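Local structure of adhesin (Streptococcus sanguinis SK1 = NCTC 7863, 6VT2) at residues R212-A224 with I281-P293. The protein probably attaches the bacterium to host sialoglycans through tandem sialic acid-binding modules, each of which holds a bound sialoglycan. Residues are numbered along the deposited sequence; the frame is centred on the assembly and turned at random.
Sequences RDYIFYRGEEGTA and IRGTIPKSLPAGP
Phe216 turns the edge of its ring to the 281-283 strand: Gly283 O lies in the ring plane, 3.4 Å from CE2. At the same rim water 1 bridges the segments, donating to Glu220 O and accepting from Ile285 N. Gly222, lacking a side chain, lets its CA pack close to CE2 from out of that plane, and Phe216 CB rests on Ile285 CG1. The Tyr214 ring carries Arg212 CG over one face and Ala224 CB over the opposite one, both offset toward the rim; Ala224 CB also meets Ile281 CB. The Arg218 guanidinium works through its edge: its divergent N-H groups suit two carbonyls of the 286-289 turn, NE taking Leu289 O (2.7 Å) and NH2 a lone pair of Lys287 O (2.7 Å). The bend at chi3 (61°) swings it there, with CD against Ala291 CB. Gly219, with the positive phi of a type II turn, gives its N-H to Ile285 O (2.8 Å). Opposite charges on long, extended chains suit the exposed flank, where Arg282 grips Glu221 side-on, NH1 to OE1 (2.9 Å) and NE to OE2 (3.0 Å), both from above a carboxylate turned 68° from the guanidinium; water 2 links OE2 to Thr284 OG1. Doubly bonded pairs Gly222-Gly283 and Ala224-Ile281 flank the non-hydrogen-bonded Thr223-Arg282, joining antiparallel strands 222-229 and 277-283 in one SigLec-like sheet. Strand 213-217 joins the other, beside strand 314-321; Leu289 packs on Tyr297 of strand 296-305, near bound sialic acid.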
# COMPACT_ATOMS: atom_id res chain seq x y z
N ARG A 212 6.21 20.74 -17.53
CA ARG A 212 5.14 21.49 -16.95
C ARG A 212 5.59 22.91 -16.60
O ARG A 212 6.68 23.13 -16.06
CB ARG A 212 4.66 20.80 -15.67
CG ARG A 212 3.50 21.44 -14.99
CD ARG A 212 2.80 20.41 -14.14
NE ARG A 212 1.73 21.03 -13.38
CZ ARG A 212 1.17 20.48 -12.33
NH1 ARG A 212 1.55 19.27 -11.95
NH2 ARG A 212 0.23 21.14 -11.68
N ASP A 213 4.69 23.85 -16.80
CA ASP A 213 4.89 25.22 -16.38
C ASP A 213 4.03 25.44 -15.15
O ASP A 213 2.81 25.31 -15.21
CB ASP A 213 4.48 26.19 -17.47
CG ASP A 213 5.51 26.33 -18.54
OD1 ASP A 213 6.62 25.75 -18.39
OD2 ASP A 213 5.21 27.01 -19.53
N TYR A 214 4.65 25.75 -14.05
CA TYR A 214 3.95 26.10 -12.83
C TYR A 214 3.84 27.59 -12.70
O TYR A 214 4.86 28.28 -12.74
CB TYR A 214 4.68 25.50 -11.64
CG TYR A 214 4.73 24.01 -11.60
CD1 TYR A 214 3.79 23.28 -10.91
CD2 TYR A 214 5.81 23.33 -12.18
CE1 TYR A 214 3.93 21.89 -10.82
CE2 TYR A 214 5.92 21.95 -12.08
CZ TYR A 214 4.96 21.26 -11.45
OH TYR A 214 5.06 19.90 -11.33
N ILE A 215 2.62 28.08 -12.62
CA ILE A 215 2.40 29.50 -12.62
C ILE A 215 2.51 29.99 -11.20
O ILE A 215 1.85 29.44 -10.32
CB ILE A 215 1.02 29.83 -13.17
CG1 ILE A 215 0.95 29.50 -14.62
CG2 ILE A 215 0.80 31.33 -13.03
CD1 ILE A 215 -0.53 29.51 -15.13
N PHE A 216 3.30 31.04 -11.01
CA PHE A 216 3.41 31.71 -9.73
C PHE A 216 3.00 33.14 -9.97
O PHE A 216 3.59 33.83 -10.79
CB PHE A 216 4.82 31.63 -9.15
CG PHE A 216 5.10 30.34 -8.47
CD1 PHE A 216 5.16 29.12 -9.14
CD2 PHE A 216 5.34 30.35 -7.11
CE1 PHE A 216 5.43 27.95 -8.42
CE2 PHE A 216 5.52 29.18 -6.43
CZ PHE A 216 5.61 28.01 -7.09
N TYR A 217 2.06 33.60 -9.21
CA TYR A 217 1.60 34.97 -9.32
C TYR A 217 2.51 35.85 -8.50
O TYR A 217 2.72 35.57 -7.31
CB TYR A 217 0.16 35.08 -8.82
CG TYR A 217 -0.76 34.38 -9.76
CD1 TYR A 217 -1.19 34.95 -10.92
CD2 TYR A 217 -1.12 33.08 -9.50
CE1 TYR A 217 -1.97 34.25 -11.79
CE2 TYR A 217 -1.89 32.38 -10.39
CZ TYR A 217 -2.34 32.99 -11.51
OH TYR A 217 -3.09 32.27 -12.42
N ARG A 218 3.00 36.92 -9.10
CA ARG A 218 3.91 37.81 -8.41
C ARG A 218 3.26 38.30 -7.12
O ARG A 218 2.12 38.73 -7.12
CB ARG A 218 4.28 38.98 -9.33
CG ARG A 218 5.03 38.49 -10.55
CD ARG A 218 5.08 39.54 -11.67
NE ARG A 218 5.76 40.74 -11.26
CZ ARG A 218 5.19 41.94 -11.14
NH1 ARG A 218 3.93 42.12 -11.46
NH2 ARG A 218 5.86 42.98 -10.76
N GLY A 219 3.98 38.21 -6.02
CA GLY A 219 3.50 38.71 -4.77
C GLY A 219 2.54 37.85 -4.03
O GLY A 219 1.99 38.31 -3.02
N GLU A 220 2.32 36.65 -4.39
CA GLU A 220 1.46 35.70 -3.68
C GLU A 220 2.20 34.39 -3.55
O GLU A 220 2.70 33.86 -4.53
CB GLU A 220 0.15 35.42 -4.41
CG GLU A 220 -0.74 36.67 -4.51
CD GLU A 220 -2.13 36.37 -5.06
OE1 GLU A 220 -3.00 37.31 -5.00
OE2 GLU A 220 -2.38 35.23 -5.49
N GLU A 221 2.20 33.82 -2.45
CA GLU A 221 2.91 32.56 -2.28
C GLU A 221 2.20 31.46 -3.05
O GLU A 221 0.97 31.35 -3.05
CB GLU A 221 2.99 32.21 -0.85
CG GLU A 221 3.84 30.98 -0.58
CD GLU A 221 3.99 30.82 0.93
OE1 GLU A 221 2.97 30.76 1.68
OE2 GLU A 221 5.17 30.82 1.34
N GLY A 222 3.02 30.64 -3.68
CA GLY A 222 2.54 29.52 -4.44
C GLY A 222 3.27 28.25 -4.08
O GLY A 222 4.29 28.25 -3.40
N THR A 223 2.70 27.16 -4.55
CA THR A 223 3.36 25.89 -4.46
C THR A 223 3.35 25.21 -5.81
O THR A 223 2.51 25.47 -6.66
CB THR A 223 2.71 25.00 -3.45
OG1 THR A 223 1.36 24.73 -3.82
CG2 THR A 223 2.75 25.59 -2.08
N ALA A 224 4.37 24.41 -6.03
CA ALA A 224 4.45 23.51 -7.18
C ALA A 224 4.62 22.11 -6.60
O ALA A 224 5.52 21.90 -5.80
CB ALA A 224 5.61 23.87 -8.11
N ILE A 281 7.63 22.54 -4.06
CA ILE A 281 8.35 23.78 -4.17
C ILE A 281 7.41 24.86 -3.70
O ILE A 281 6.33 25.00 -4.26
CB ILE A 281 8.81 24.03 -5.60
CG1 ILE A 281 9.69 22.88 -6.14
CG2 ILE A 281 9.55 25.33 -5.66
CD1 ILE A 281 10.11 23.03 -7.56
N ARG A 282 7.82 25.63 -2.71
CA ARG A 282 6.98 26.68 -2.13
C ARG A 282 7.74 27.99 -2.11
O ARG A 282 8.88 28.05 -1.66
CB ARG A 282 6.62 26.24 -0.75
CG ARG A 282 5.81 27.30 0.04
CD ARG A 282 5.51 26.82 1.44
NE ARG A 282 4.79 27.91 2.10
CZ ARG A 282 4.28 27.83 3.32
NH1 ARG A 282 3.63 28.91 3.80
NH2 ARG A 282 4.42 26.70 4.06
N GLY A 283 7.07 29.04 -2.52
CA GLY A 283 7.67 30.34 -2.36
C GLY A 283 6.86 31.41 -3.04
O GLY A 283 5.83 31.14 -3.64
N THR A 284 7.42 32.62 -3.04
CA THR A 284 6.80 33.79 -3.64
C THR A 284 7.77 34.42 -4.61
O THR A 284 8.88 34.79 -4.23
CB THR A 284 6.41 34.79 -2.56
OG1 THR A 284 5.51 34.18 -1.63
CG2 THR A 284 5.67 36.01 -3.18
N ILE A 285 7.35 34.59 -5.84
CA ILE A 285 8.06 35.46 -6.75
C ILE A 285 7.75 36.89 -6.35
O ILE A 285 6.59 37.31 -6.47
CB ILE A 285 7.64 35.17 -8.18
CG1 ILE A 285 7.96 33.76 -8.61
CG2 ILE A 285 8.33 36.17 -9.15
CD1 ILE A 285 9.41 33.33 -8.53
N PRO A 286 8.70 37.65 -5.86
CA PRO A 286 8.38 39.04 -5.49
C PRO A 286 8.18 39.93 -6.69
O PRO A 286 8.63 39.63 -7.79
CB PRO A 286 9.59 39.47 -4.69
CG PRO A 286 10.74 38.68 -5.36
CD PRO A 286 10.14 37.35 -5.71
N LYS A 287 7.48 41.04 -6.46
CA LYS A 287 7.12 41.88 -7.59
C LYS A 287 8.34 42.51 -8.24
O LYS A 287 8.23 42.97 -9.37
CB LYS A 287 6.13 42.96 -7.16
CG LYS A 287 6.69 44.04 -6.24
CD LYS A 287 5.67 45.08 -5.86
CE LYS A 287 6.37 46.27 -5.22
NZ LYS A 287 5.38 47.25 -4.68
N SER A 288 9.48 42.50 -7.55
CA SER A 288 10.70 43.00 -8.15
C SER A 288 11.11 42.21 -9.38
O SER A 288 11.93 42.71 -10.17
CB SER A 288 11.84 42.99 -7.18
OG SER A 288 12.03 41.67 -6.73
N LEU A 289 10.59 40.96 -9.55
CA LEU A 289 10.73 40.23 -10.80
C LEU A 289 9.52 40.52 -11.68
O LEU A 289 8.41 40.10 -11.34
CB LEU A 289 10.84 38.74 -10.53
CG LEU A 289 12.15 38.38 -9.81
CD1 LEU A 289 12.19 36.93 -9.57
CD2 LEU A 289 13.40 38.79 -10.60
N PRO A 290 9.71 41.10 -12.84
CA PRO A 290 8.58 41.32 -13.74
C PRO A 290 8.16 40.06 -14.46
O PRO A 290 8.96 39.18 -14.76
CB PRO A 290 9.13 42.34 -14.73
CG PRO A 290 10.58 42.15 -14.71
CD PRO A 290 10.93 41.74 -13.30
N ALA A 291 6.88 40.01 -14.78
CA ALA A 291 6.37 39.03 -15.71
C ALA A 291 6.76 39.45 -17.11
O ALA A 291 7.03 40.63 -17.39
CB ALA A 291 4.86 38.91 -15.57
N GLY A 292 6.74 38.51 -18.01
CA GLY A 292 7.10 38.79 -19.38
C GLY A 292 7.85 37.63 -19.95
O GLY A 292 7.97 36.57 -19.32
N PRO A 293 8.40 37.79 -21.16
CA PRO A 293 9.10 36.65 -21.80
C PRO A 293 10.21 36.08 -20.98
O PRO A 293 10.42 34.85 -20.98
CB PRO A 293 9.66 37.25 -23.10
CG PRO A 293 9.42 38.75 -22.99
CD PRO A 293 8.28 38.97 -22.03
O HOH W 1 4.70 33.80 -6.44
O HOH W 2 6.81 32.70 0.13